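Pirin-like protein (Geobacillus kaustophilus, PDB 2P17) is of unknown function but binds one iron ion per subunit, as a two-cupin member of the pirin family. Local coordinates at residues Gly199-Asp204 with Glu233-Leu238; Val170-Glu175 with Leu227-Arg232; Gly25-Pro30 with Phe191-Glu196; Val180-Pro185 with Leu237-Gly242. All blocks are in the same frame, centred on the assembly; numbering follows the deposited sequence.

Contact 1 of 4, residues Gly199-Asp204 with Glu233-Leu238; sequences GVFGAD and EKLRLL
Glu-233 OE1 is hydrogen-bonded to Ser-198 OG, and the Glu-233 backbone bonds Ser-198 as well, so the two segments are held together just before Gly-199, whose CA lies 6.5 Å from Glu-233 CA. The Gly-199 backbone is itself hydrogen-bonded to Gly-208 in the adjacent hairpin strand. Beyond this end the substance of the contact is apolar, and Phe-201 carries it. Its side chain sets off toward the 233-238 segment, and the ring meets leucine side chains coming from the opposite direction. Leu-237 CD2 sits at the ring's edge, close to the ring plane, 3.7 Å from Phe-201 CE1. Leu-235 CD2 approaches Phe-201 CZ obliquely at 4.0 Å. For Leu-237 the first torsion (chi1 65°) sets CG between the backbone N and the carbonyl carbon, and from there CD2 turns to the ring. The strand axes stay 9.8 Å apart at 41°, a spacing too wide for backbone pairing and filled mainly by side chains, consistent with opposing walls of a barrel. Within that interior Phe-201 also touches Ile-7, Leu-192, Ile-194 and Val-229. Strand 198-201 is paired with strands 206-209 and 224-231, whereas strand 235-242 runs between strands 167-174 and 189-196, on the other wall of the C-terminal cupin barrel.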
loop_
_atom_site.group_PDB
_atom_site.type_symbol
_atom_site.label_atom_id
_atom_site.label_comp_id
_atom_site.label_asym_id
_atom_site.label_seq_id
_atom_site.Cartn_x
_atom_site.Cartn_y
_atom_site.Cartn_z
ATOM N N GLY A 199 6.562 -10.813 -13.422
ATOM C CA GLY A 199 6.635 -12.124 -12.821
ATOM C C GLY A 199 5.352 -12.879 -13.057
ATOM O O GLY A 199 4.503 -12.454 -13.843
ATOM N N VAL A 200 5.226 -14.022 -12.388
ATOM C CA VAL A 200 3.978 -14.794 -12.377
ATOM C C VAL A 200 3.529 -14.964 -10.916
ATOM O O VAL A 200 4.364 -15.007 -9.997
ATOM C CB VAL A 200 4.097 -16.161 -13.108
ATOM C CG1 VAL A 200 4.317 -15.941 -14.586
ATOM C CG2 VAL A 200 5.212 -17.001 -12.528
ATOM N N PHE A 201 2.214 -15.071 -10.722
ATOM C CA PHE A 201 1.624 -14.855 -9.403
ATOM C C PHE A 201 0.507 -15.825 -9.113
ATOM O O PHE A 201 -0.321 -16.098 -9.974
ATOM C CB PHE A 201 1.061 -13.430 -9.316
ATOM C CG PHE A 201 2.096 -12.365 -9.457
ATOM C CD1 PHE A 201 2.740 -11.856 -8.330
ATOM C CD2 PHE A 201 2.452 -11.878 -10.710
ATOM C CE1 PHE A 201 3.699 -10.870 -8.460
ATOM C CE2 PHE A 201 3.426 -10.907 -10.843
ATOM C CZ PHE A 201 4.047 -10.397 -9.720
ATOM N N GLY A 202 0.472 -16.312 -7.878
ATOM C CA GLY A 202 -0.655 -17.104 -7.396
ATOM C C GLY A 202 -0.657 -18.530 -7.881
ATOM O O GLY A 202 0.275 -18.981 -8.546
ATOM N N ALA A 203 -1.737 -19.237 -7.549
ATOM C CA ALA A 203 -1.860 -20.657 -7.856
ATOM C C ALA A 203 -1.767 -20.989 -9.344
ATOM O O ALA A 203 -1.263 -22.060 -9.714
ATOM C CB ALA A 203 -3.147 -21.201 -7.283
ATOM N N ASP A 204 -2.235 -20.072 -10.185
ATOM C CA ASP A 204 -2.316 -20.301 -11.625
ATOM C C ASP A 204 -1.210 -19.594 -12.413
ATOM O O ASP A 204 -1.255 -19.556 -13.648
ATOM C CB ASP A 204 -3.685 -19.861 -12.153
ATOM C CG ASP A 204 -4.834 -20.605 -11.505
ATOM O OD1 ASP A 204 -4.802 -21.855 -11.491
ATOM O OD2 ASP A 204 -5.770 -19.939 -11.008
ATOM N N GLU A 233 11.451 -10.825 -14.690
ATOM C CA GLU A 233 12.441 -9.753 -14.666
ATOM C C GLU A 233 12.694 -9.340 -13.206
ATOM O O GLU A 233 11.968 -9.780 -12.300
ATOM C CB GLU A 233 11.970 -8.548 -15.469
ATOM C CG GLU A 233 11.656 -8.798 -16.926
ATOM C CD GLU A 233 11.010 -7.580 -17.552
ATOM O OE1 GLU A 233 9.816 -7.322 -17.279
ATOM O OE2 GLU A 233 11.712 -6.862 -18.294
ATOM N N LYS A 234 13.727 -8.532 -12.966
ATOM C CA LYS A 234 13.961 -7.970 -11.626
ATOM C C LYS A 234 12.676 -7.277 -11.183
ATOM O O LYS A 234 12.218 -6.342 -11.830
ATOM C CB LYS A 234 15.141 -6.982 -11.653
ATOM C CG LYS A 234 15.580 -6.444 -10.295
ATOM C CD LYS A 234 16.072 -7.551 -9.383
ATOM N N LEU A 235 12.105 -7.753 -10.077
ATOM C CA LEU A 235 10.744 -7.396 -9.689
ATOM C C LEU A 235 10.714 -6.580 -8.402
ATOM O O LEU A 235 11.344 -6.951 -7.415
ATOM C CB LEU A 235 9.921 -8.680 -9.513
ATOM C CG LEU A 235 8.458 -8.662 -9.080
ATOM C CD1 LEU A 235 7.585 -8.010 -10.135
ATOM C CD2 LEU A 235 7.990 -10.083 -8.856
ATOM N N ARG A 236 9.975 -5.475 -8.427
ATOM C CA ARG A 236 9.721 -4.703 -7.222
ATOM C C ARG A 236 8.220 -4.456 -7.125
ATOM O O ARG A 236 7.609 -4.027 -8.093
ATOM C CB ARG A 236 10.488 -3.379 -7.236
ATOM C CG ARG A 236 10.445 -2.635 -5.909
ATOM C CD ARG A 236 11.467 -1.500 -5.896
ATOM N NE ARG A 236 11.601 -0.911 -4.567
ATOM C CZ ARG A 236 12.674 -0.247 -4.140
ATOM N NH1 ARG A 236 13.739 -0.087 -4.928
ATOM N NH2 ARG A 236 12.688 0.252 -2.913
ATOM N N LEU A 237 7.628 -4.744 -5.967
ATOM C CA LEU A 237 6.179 -4.604 -5.821
ATOM C C LEU A 237 5.797 -4.281 -4.383
ATOM O O LEU A 237 6.568 -4.515 -3.457
ATOM C CB LEU A 237 5.460 -5.872 -6.305
ATOM C CG LEU A 237 5.703 -7.173 -5.525
ATOM C CD1 LEU A 237 4.874 -7.274 -4.243
ATOM C CD2 LEU A 237 5.410 -8.359 -6.428
ATOM N N LEU A 238 4.597 -3.738 -4.225
ATOM C CA LEU A 238 3.981 -3.536 -2.916
ATOM C C LEU A 238 2.759 -4.424 -2.797
ATOM O O LEU A 238 1.919 -4.442 -3.682
ATOM C CB LEU A 238 3.586 -2.067 -2.732
ATOM C CG LEU A 238 4.740 -1.068 -2.639
ATOM C CD1 LEU A 238 4.198 0.332 -2.849
ATOM C CD2 LEU A 238 5.468 -1.189 -1.318
#

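Contact 2 of 4, residues Val170-Glu175 with Leu227-Arg232; sequences VEMIVE and LNVTAR
Val-174 and Ala-231 make the tighter of two apolar side-chain contacts here: Val-174 CG1, anti to the backbone N (chi1 -171°), is the branch brought onto Ala-231, 3.7 Å from its CB. The second apolar contact joins the selenomethionine Met-172 to Val-229. Met-172 leaves its strand with CG anti to the carbonyl carbon (chi1 -57°) and then runs extended, which carries SE across the interior to within 4.1 Å of Val-229 CG2. The two side chains cross at a slant, meeting through selenium and a single methyl.

Backbone carbonyls supply a second kind of contact. Ala-231 CB lies 3.3 Å from Glu-175 O and 3.6 Å from Val-174 O, so this small side chain packs against the main chain where strand 167-174 ends. The nearest CA atoms, those of Val-174 and Ala-231, are 6.0 Å apart at this end.

Polar bonding runs to other strands. Met-172 and Val-174 are hydrogen-bonded through the backbone to Leu-237 and Leu-235, and Thr-230 OG1 is bonded to Thr-179 OG1. Since each segment finds its backbone partners elsewhere and they meet mainly through side chains, the arrangement is that of two facing walls of a beta-barrel, here the C-terminal cupin domain of a pirin.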
loop_
_atom_site.group_PDB
_atom_site.type_symbol
_atom_site.label_atom_id
_atom_site.label_comp_id
_atom_site.label_asym_id
_atom_site.label_seq_id
_atom_site.Cartn_x
_atom_site.Cartn_y
_atom_site.Cartn_z
ATOM N N VAL A 170 3.802 -4.972 2.563
ATOM C CA VAL A 170 5.166 -5.406 2.359
ATOM C C VAL A 170 5.692 -4.970 1.006
ATOM O O VAL A 170 4.946 -4.909 0.021
ATOM C CB VAL A 170 5.335 -6.947 2.497
ATOM C CG1 VAL A 170 4.935 -7.448 3.903
ATOM C CG2 VAL A 170 4.583 -7.705 1.415
ATOM N N GLU A 171 6.971 -4.641 0.972
ATOM C CA GLU A 171 7.656 -4.357 -0.276
ATOM C C GLU A 171 8.572 -5.524 -0.628
ATOM O O GLU A 171 9.432 -5.903 0.171
ATOM C CB GLU A 171 8.453 -3.069 -0.143
ATOM C CG GLU A 171 9.195 -2.667 -1.410
ATOM C CD GLU A 171 10.035 -1.447 -1.186
ATOM O OE1 GLU A 171 10.507 -1.279 -0.045
ATOM O OE2 GLU A 171 10.236 -0.681 -2.147
HETATM N N MSE A 172 8.384 -6.082 -1.819
HETATM C CA MSE A 172 9.213 -7.191 -2.279
HETATM C C MSE A 172 10.122 -6.746 -3.394
HETATM O O MSE A 172 9.674 -6.090 -4.337
HETATM C CB MSE A 172 8.359 -8.340 -2.791
HETATM C CG MSE A 172 7.390 -8.871 -1.796
HETATM SE SE MSE A 172 6.628 -10.481 -2.527
HETATM C CE MSE A 172 5.141 -10.501 -1.471
ATOM N N ILE A 173 11.396 -7.097 -3.265
ATOM C CA ILE A 173 12.371 -6.940 -4.336
ATOM C C ILE A 173 12.897 -8.345 -4.605
ATOM O O ILE A 173 13.495 -8.975 -3.724
ATOM C CB ILE A 173 13.516 -5.999 -3.958
ATOM C CG1 ILE A 173 12.977 -4.604 -3.587
ATOM C CG2 ILE A 173 14.494 -5.896 -5.128
ATOM C CD1 ILE A 173 14.043 -3.626 -3.048
ATOM N N VAL A 174 12.643 -8.834 -5.814
ATOM C CA VAL A 174 12.850 -10.247 -6.119
ATOM C C VAL A 174 13.705 -10.378 -7.371
ATOM O O VAL A 174 13.401 -9.775 -8.395
ATOM C CB VAL A 174 11.496 -10.965 -6.329
ATOM C CG1 VAL A 174 11.700 -12.468 -6.431
ATOM C CG2 VAL A 174 10.521 -10.666 -5.169
ATOM N N GLU A 175 14.764 -11.177 -7.280
ATOM C CA GLU A 175 15.652 -11.412 -8.420
ATOM C C GLU A 175 15.002 -12.382 -9.404
ATOM O O GLU A 175 14.233 -13.262 -9.000
ATOM C CB GLU A 175 17.022 -11.929 -7.948
ATOM C CG GLU A 175 17.738 -11.047 -6.900
ATOM C CD GLU A 175 17.994 -9.618 -7.362
ATOM O OE1 GLU A 175 18.589 -9.440 -8.445
ATOM O OE2 GLU A 175 17.611 -8.669 -6.634
ATOM N N LEU A 227 0.334 -16.542 -0.890
ATOM C CA LEU A 227 0.475 -16.077 -2.260
ATOM C C LEU A 227 1.896 -16.272 -2.756
ATOM O O LEU A 227 2.854 -15.741 -2.173
ATOM C CB LEU A 227 0.095 -14.612 -2.396
ATOM C CG LEU A 227 0.211 -14.196 -3.867
ATOM C CD1 LEU A 227 -1.112 -14.414 -4.571
ATOM C CD2 LEU A 227 0.656 -12.766 -4.003
ATOM N N ASN A 228 2.013 -17.032 -3.840
ATOM C CA ASN A 228 3.288 -17.296 -4.488
ATOM C C ASN A 228 3.629 -16.217 -5.512
ATOM O O ASN A 228 2.767 -15.773 -6.267
ATOM C CB ASN A 228 3.265 -18.673 -5.175
ATOM C CG ASN A 228 3.133 -19.823 -4.194
ATOM O OD1 ASN A 228 3.415 -19.683 -3.004
ATOM N ND2 ASN A 228 2.702 -20.974 -4.695
ATOM N N VAL A 229 4.888 -15.794 -5.506
ATOM C CA VAL A 229 5.397 -14.780 -6.419
ATOM C C VAL A 229 6.694 -15.295 -7.033
ATOM O O VAL A 229 7.618 -15.643 -6.299
ATOM C CB VAL A 229 5.737 -13.465 -5.657
ATOM C CG1 VAL A 229 6.449 -12.468 -6.565
ATOM C CG2 VAL A 229 4.470 -12.837 -5.074
ATOM N N THR A 230 6.763 -15.352 -8.364
ATOM C CA THR A 230 8.015 -15.723 -9.048
ATOM C C THR A 230 8.431 -14.607 -9.997
ATOM O O THR A 230 7.678 -14.261 -10.898
ATOM C CB THR A 230 7.877 -17.049 -9.837
ATOM O OG1 THR A 230 7.440 -18.087 -8.950
ATOM C CG2 THR A 230 9.209 -17.442 -10.458
ATOM N N ALA A 231 9.629 -14.048 -9.796
ATOM C CA ALA A 231 10.110 -12.973 -10.687
ATOM C C ALA A 231 10.547 -13.543 -12.026
ATOM O O ALA A 231 11.203 -14.582 -12.075
ATOM C CB ALA A 231 11.264 -12.205 -10.056
ATOM N N ARG A 232 10.177 -12.857 -13.100
ATOM C CA ARG A 232 10.759 -13.148 -14.408
ATOM C C ARG A 232 11.807 -12.103 -14.781
ATOM O O ARG A 232 12.926 -12.462 -15.142
ATOM C CB ARG A 232 9.667 -13.333 -15.457
ATOM C CG ARG A 232 8.836 -14.611 -15.216
ATOM C CD ARG A 232 9.710 -15.882 -15.184
ATOM N NE ARG A 232 9.032 -17.017 -14.558
ATOM C CZ ARG A 232 9.614 -18.181 -14.285
ATOM N NH1 ARG A 232 8.913 -19.153 -13.714
#

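Contact 3 of 4, residues Gly25-Pro30 with Phe191-Glu196; sequences GSVLEP and FLYILE
Leu-28 lays a methyl on the face of the Phe-191 ring in a CH-pi contact: Leu-28 CD1 is 3.7 Å from the ring centroid and 12° off the ring normal, over the middle of the face. The other branch, CD2, reaches toward the rim and comes 3.6 Å from Phe-191 CE2. Leu-28 CG stands anti to the carbonyl carbon, beside the backbone N (chi1 -88°), and this lets both methyls meet the ring. Phe-191 holds CG between its backbone N and carbonyl carbon (chi1 64°), a conformation that directs the ring at the leucine, which approaches from the opposite direction. The Phe-191 ring also meets that of Tyr-240.

Tyr-193 lies two residues along the strand. Its CD1 is 3.8 Å from Val-27 CG1; the methyl reaches the ring obliquely, and the two side chains run at about a right angle to each other. Leu-42 touches Val-27, Leu-28 and Phe-191, while Val-13 touches both Val-27 and Tyr-193.

Consecutive residues Val-27 and Leu-28 can both point toward 191-196 because the chain turns a corner at Val-27. Both face Leu-42, a classic beta bulge, which lets two successive side chains of the N-terminal cupin domain pack on the C-terminal one, consistent with the bicupin fold of pirins.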
loop_
_atom_site.group_PDB
_atom_site.type_symbol
_atom_site.label_atom_id
_atom_site.label_comp_id
_atom_site.label_asym_id
_atom_site.label_seq_id
_atom_site.Cartn_x
_atom_site.Cartn_y
_atom_site.Cartn_z
ATOM N N GLY A 25 -3.178 8.380 -11.506
ATOM C CA GLY A 25 -3.819 7.137 -11.971
ATOM C C GLY A 25 -4.566 6.469 -10.847
ATOM O O GLY A 25 -4.091 6.464 -9.716
ATOM N N SER A 26 -5.742 5.929 -11.156
ATOM C CA SER A 26 -6.534 5.193 -10.170
ATOM C C SER A 26 -6.140 3.724 -10.185
ATOM O O SER A 26 -6.207 3.064 -11.228
ATOM C CB SER A 26 -8.041 5.353 -10.412
ATOM O OG SER A 26 -8.530 6.494 -9.718
ATOM N N VAL A 27 -5.680 3.237 -9.038
ATOM C CA VAL A 27 -5.301 1.833 -8.892
ATOM C C VAL A 27 -6.491 1.063 -8.316
ATOM O O VAL A 27 -6.921 0.037 -8.855
ATOM C CB VAL A 27 -4.018 1.668 -8.038
ATOM C CG1 VAL A 27 -3.526 0.225 -8.078
ATOM C CG2 VAL A 27 -2.902 2.629 -8.511
ATOM N N LEU A 28 -7.015 1.578 -7.210
ATOM C CA LEU A 28 -8.298 1.163 -6.677
ATOM C C LEU A 28 -9.183 2.389 -6.770
ATOM O O LEU A 28 -8.909 3.411 -6.114
ATOM C CB LEU A 28 -8.173 0.719 -5.207
ATOM C CG LEU A 28 -7.834 -0.745 -4.909
ATOM C CD1 LEU A 28 -6.461 -1.134 -5.433
ATOM C CD2 LEU A 28 -7.935 -1.011 -3.399
ATOM N N GLU A 29 -10.222 2.294 -7.593
ATOM C CA GLU A 29 -11.151 3.399 -7.784
ATOM C C GLU A 29 -11.994 3.595 -6.529
ATOM O O GLU A 29 -12.260 2.621 -5.814
ATOM C CB GLU A 29 -12.049 3.131 -8.998
ATOM C CG GLU A 29 -13.230 2.177 -8.745
ATOM C CD GLU A 29 -12.853 0.700 -8.734
ATOM O OE1 GLU A 29 -11.658 0.366 -8.898
ATOM O OE2 GLU A 29 -13.774 -0.137 -8.568
ATOM N N PRO A 30 -12.402 4.847 -6.244
ATOM C CA PRO A 30 -13.290 5.093 -5.106
ATOM C C PRO A 30 -14.706 4.579 -5.370
ATOM O O PRO A 30 -15.048 4.281 -6.516
ATOM C CB PRO A 30 -13.292 6.620 -4.984
ATOM C CG PRO A 30 -13.000 7.107 -6.363
ATOM C CD PRO A 30 -12.054 6.094 -6.957
ATOM N N PHE A 191 -4.321 -7.167 -2.471
ATOM C CA PHE A 191 -3.880 -7.033 -3.837
ATOM C C PHE A 191 -2.409 -6.652 -3.788
ATOM O O PHE A 191 -1.870 -6.332 -2.721
ATOM C CB PHE A 191 -4.694 -5.933 -4.557
ATOM C CG PHE A 191 -4.497 -4.562 -3.976
ATOM C CD1 PHE A 191 -3.490 -3.744 -4.470
ATOM C CD2 PHE A 191 -5.249 -4.124 -2.895
ATOM C CE1 PHE A 191 -3.253 -2.493 -3.915
ATOM C CE2 PHE A 191 -5.024 -2.877 -2.323
ATOM C CZ PHE A 191 -4.034 -2.055 -2.834
ATOM N N LEU A 192 -1.765 -6.653 -4.939
ATOM C CA LEU A 192 -0.416 -6.091 -5.027
ATOM C C LEU A 192 -0.317 -5.152 -6.214
ATOM O O LEU A 192 -1.112 -5.248 -7.146
ATOM C CB LEU A 192 0.676 -7.192 -5.051
ATOM C CG LEU A 192 0.623 -8.229 -6.174
ATOM C CD1 LEU A 192 1.202 -7.696 -7.489
ATOM C CD2 LEU A 192 1.350 -9.503 -5.752
ATOM N N TYR A 193 0.639 -4.236 -6.161
ATOM C CA TYR A 193 0.876 -3.324 -7.265
ATOM C C TYR A 193 2.341 -3.405 -7.644
ATOM O O TYR A 193 3.214 -3.329 -6.776
ATOM C CB TYR A 193 0.487 -1.883 -6.881
ATOM C CG TYR A 193 0.786 -0.906 -7.983
ATOM C CD1 TYR A 193 -0.015 -0.851 -9.113
ATOM C CD2 TYR A 193 1.905 -0.067 -7.912
ATOM C CE1 TYR A 193 0.268 0.037 -10.139
ATOM C CE2 TYR A 193 2.210 0.818 -8.947
ATOM C CZ TYR A 193 1.370 0.862 -10.049
ATOM O OH TYR A 193 1.642 1.731 -11.091
ATOM N N ILE A 194 2.621 -3.568 -8.941
ATOM C CA ILE A 194 3.977 -3.804 -9.389
ATOM C C ILE A 194 4.638 -2.495 -9.809
ATOM O O ILE A 194 4.148 -1.799 -10.696
ATOM C CB ILE A 194 4.026 -4.841 -10.544
ATOM C CG1 ILE A 194 3.386 -6.148 -10.081
ATOM C CG2 ILE A 194 5.469 -5.093 -10.953
ATOM C CD1 ILE A 194 3.161 -7.162 -11.192
ATOM N N LEU A 195 5.759 -2.185 -9.158
ATOM C CA LEU A 195 6.513 -0.968 -9.442
ATOM C C LEU A 195 7.489 -1.136 -10.606
ATOM O O LEU A 195 7.702 -0.197 -11.389
ATOM C CB LEU A 195 7.297 -0.533 -8.194
ATOM C CG LEU A 195 6.444 -0.185 -6.972
ATOM C CD1 LEU A 195 7.309 -0.121 -5.716
ATOM C CD2 LEU A 195 5.709 1.112 -7.210
ATOM N N GLU A 196 8.097 -2.314 -10.696
ATOM C CA GLU A 196 9.216 -2.557 -11.627
ATOM C C GLU A 196 9.211 -4.028 -12.001
ATOM O O GLU A 196 8.982 -4.890 -11.151
ATOM C CB GLU A 196 10.548 -2.202 -10.950
ATOM C CG GLU A 196 11.771 -2.128 -11.866
ATOM C CD GLU A 196 13.083 -2.088 -11.067
ATOM O OE1 GLU A 196 13.043 -1.827 -9.837
ATOM O OE2 GLU A 196 14.152 -2.326 -11.668
#

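Contact 4 of 4, residues Val180-Pro185 with Leu237-Gly242; sequences VVQDLP and LLLYAG
Leu-184 points its CD2 methyl at Ala-241, reaching Ala-241 CB at 3.6 Å. CG stands anti to the carbonyl carbon, and a second torsion near 180° extends CD1, leaving CD2 as the branch in closest contact; CD1 follows at 4.2 Å from the same Ala-241 CB. Leu-184 CD2 also has Leu-239 CD2 at 4.4 Å, a marginal approach.

Gln-182 and Leu-239 are inclined to one another. Here it is the aliphatic part of the glutamine that touches: Gln-182 CG lies 3.9 Å from Leu-239 CD1. A bend at chi2 (69°) turns the amide aside from the leucine, so that the polar end can be satisfied elsewhere.

The strands run nearly parallel in direction, with axes 8.4 Å apart at 19°. Such a spacing exceeds that of hydrogen-bonded neighbours and places them in opposing walls of the C-terminal cupin barrel: strand 179-185 pairs with 224-231, and strand 235-242 with 167-174 and 189-196.

The Gln-182 amide is fixed by several bonds. NE2 donates to Asp-183 O at 2.9 Å; the bond is bent (144° at the hydrogen), and the acceptor stands out of the amide plane. NE2 is also hydrogen-bonded to Ser-153 O, and OE1 to Ser-154 OG, which ties this buried amide to the short strand 153-154.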
loop_
_atom_site.group_PDB
_atom_site.type_symbol
_atom_site.label_atom_id
_atom_site.label_comp_id
_atom_site.label_asym_id
_atom_site.label_seq_id
_atom_site.Cartn_x
_atom_site.Cartn_y
_atom_site.Cartn_z
ATOM N N VAL A 180 9.036 -16.318 -4.063
ATOM C CA VAL A 180 8.804 -15.805 -2.708
ATOM C C VAL A 180 7.372 -16.137 -2.333
ATOM O O VAL A 180 6.486 -16.126 -3.189
ATOM C CB VAL A 180 8.971 -14.253 -2.652
ATOM C CG1 VAL A 180 8.658 -13.702 -1.267
ATOM C CG2 VAL A 180 10.369 -13.842 -3.045
ATOM N N VAL A 181 7.147 -16.413 -1.052
ATOM C CA VAL A 181 5.806 -16.691 -0.551
ATOM C C VAL A 181 5.420 -15.669 0.513
ATOM O O VAL A 181 6.200 -15.410 1.448
ATOM C CB VAL A 181 5.738 -18.101 0.087
ATOM C CG1 VAL A 181 4.371 -18.368 0.658
ATOM C CG2 VAL A 181 6.087 -19.171 -0.939
ATOM N N GLN A 182 4.229 -15.091 0.370
ATOM C CA GLN A 182 3.627 -14.273 1.425
ATOM C C GLN A 182 2.430 -15.000 2.054
ATOM O O GLN A 182 1.505 -15.405 1.341
ATOM C CB GLN A 182 3.183 -12.928 0.858
ATOM C CG GLN A 182 2.423 -12.069 1.863
ATOM C CD GLN A 182 3.284 -11.559 3.001
ATOM O OE1 GLN A 182 4.438 -11.190 2.796
ATOM N NE2 GLN A 182 2.725 -11.525 4.204
ATOM N N ASP A 183 2.450 -15.139 3.380
ATOM C CA ASP A 183 1.320 -15.705 4.141
ATOM C C ASP A 183 0.266 -14.645 4.421
ATOM O O ASP A 183 0.597 -13.492 4.701
ATOM C CB ASP A 183 1.797 -16.301 5.469
ATOM C CG ASP A 183 2.583 -15.305 6.307
ATOM O OD1 ASP A 183 3.493 -14.646 5.760
ATOM O OD2 ASP A 183 2.281 -15.178 7.514
ATOM N N LEU A 184 -1.005 -15.038 4.342
ATOM C CA LEU A 184 -2.105 -14.146 4.695
ATOM C C LEU A 184 -3.190 -14.918 5.404
ATOM O O LEU A 184 -3.526 -16.016 4.984
ATOM C CB LEU A 184 -2.732 -13.531 3.440
ATOM C CG LEU A 184 -1.870 -12.562 2.640
ATOM C CD1 LEU A 184 -2.590 -12.244 1.347
ATOM C CD2 LEU A 184 -1.571 -11.282 3.446
ATOM N N PRO A 185 -3.759 -14.345 6.478
ATOM C CA PRO A 185 -4.949 -14.960 7.088
ATOM C C PRO A 185 -6.065 -15.040 6.049
ATOM O O PRO A 185 -6.189 -14.147 5.204
ATOM C CB PRO A 185 -5.313 -13.989 8.202
ATOM C CG PRO A 185 -3.999 -13.291 8.531
ATOM C CD PRO A 185 -3.302 -13.152 7.216
ATOM N N LEU A 237 7.628 -4.744 -5.967
ATOM C CA LEU A 237 6.179 -4.604 -5.821
ATOM C C LEU A 237 5.797 -4.281 -4.383
ATOM O O LEU A 237 6.568 -4.515 -3.457
ATOM C CB LEU A 237 5.460 -5.872 -6.305
ATOM C CG LEU A 237 5.703 -7.173 -5.525
ATOM C CD1 LEU A 237 4.874 -7.274 -4.243
ATOM C CD2 LEU A 237 5.410 -8.359 -6.428
ATOM N N LEU A 238 4.597 -3.738 -4.225
ATOM C CA LEU A 238 3.981 -3.536 -2.916
ATOM C C LEU A 238 2.759 -4.424 -2.797
ATOM O O LEU A 238 1.919 -4.442 -3.682
ATOM C CB LEU A 238 3.586 -2.067 -2.732
ATOM C CG LEU A 238 4.740 -1.068 -2.639
ATOM C CD1 LEU A 238 4.198 0.332 -2.849
ATOM C CD2 LEU A 238 5.468 -1.189 -1.318
ATOM N N LEU A 239 2.668 -5.162 -1.696
ATOM C CA LEU A 239 1.502 -5.991 -1.404
ATOM C C LEU A 239 0.761 -5.385 -0.222
ATOM O O LEU A 239 1.369 -5.083 0.816
ATOM C CB LEU A 239 1.926 -7.433 -1.086
ATOM C CG LEU A 239 0.858 -8.498 -0.812
ATOM C CD1 LEU A 239 1.346 -9.877 -1.223
ATOM C CD2 LEU A 239 0.451 -8.506 0.669
ATOM N N TYR A 240 -0.554 -5.229 -0.379
ATOM C CA TYR A 240 -1.411 -4.660 0.654
ATOM C C TYR A 240 -2.524 -5.650 0.933
ATOM O O TYR A 240 -3.198 -6.083 0.005
ATOM C CB TYR A 240 -2.088 -3.394 0.158
ATOM C CG TYR A 240 -1.215 -2.242 -0.278
ATOM C CD1 TYR A 240 -0.912 -1.207 0.607
ATOM C CD2 TYR A 240 -0.753 -2.141 -1.593
ATOM C CE1 TYR A 240 -0.160 -0.090 0.184
ATOM C CE2 TYR A 240 -0.005 -1.034 -2.016
ATOM C CZ TYR A 240 0.288 -0.020 -1.117
ATOM O OH TYR A 240 1.015 1.072 -1.545
ATOM N N ALA A 241 -2.744 -6.001 2.202
ATOM C CA ALA A 241 -3.863 -6.870 2.541
ATOM C C ALA A 241 -4.325 -6.521 3.928
ATOM O O ALA A 241 -3.507 -6.216 4.788
ATOM C CB ALA A 241 -3.446 -8.326 2.465
ATOM N N GLY A 242 -5.629 -6.538 4.161
ATOM C CA GLY A 242 -6.121 -6.132 5.459
ATOM C C GLY A 242 -7.367 -6.869 5.884
ATOM O O GLY A 242 -8.025 -7.530 5.079
#

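In the fold
Contacts 1, 2 and 4 share the interior of the C-terminal cupin barrel. Contacts 1 and 2 have centres about 5 Å apart and are joined by a probable backbone hydrogen bond, Leu-235 O to Val-174 N at 2.8 Å, and by the salt bridge Arg-236 NH2 to Glu-171 OE2 at 2.7 Å. Contact 4, its centre about 10 Å from that of contact 2, continues along strand 235-242 beyond contact 1. Contact 3 stands apart, about 14 Å between centres from contacts 1 and 4, yet strand 189-196 pairs with strand 235-242 and links the domain interface to this barrel. All four lie away from the iron site, where His-57 and His-99 bind the metal.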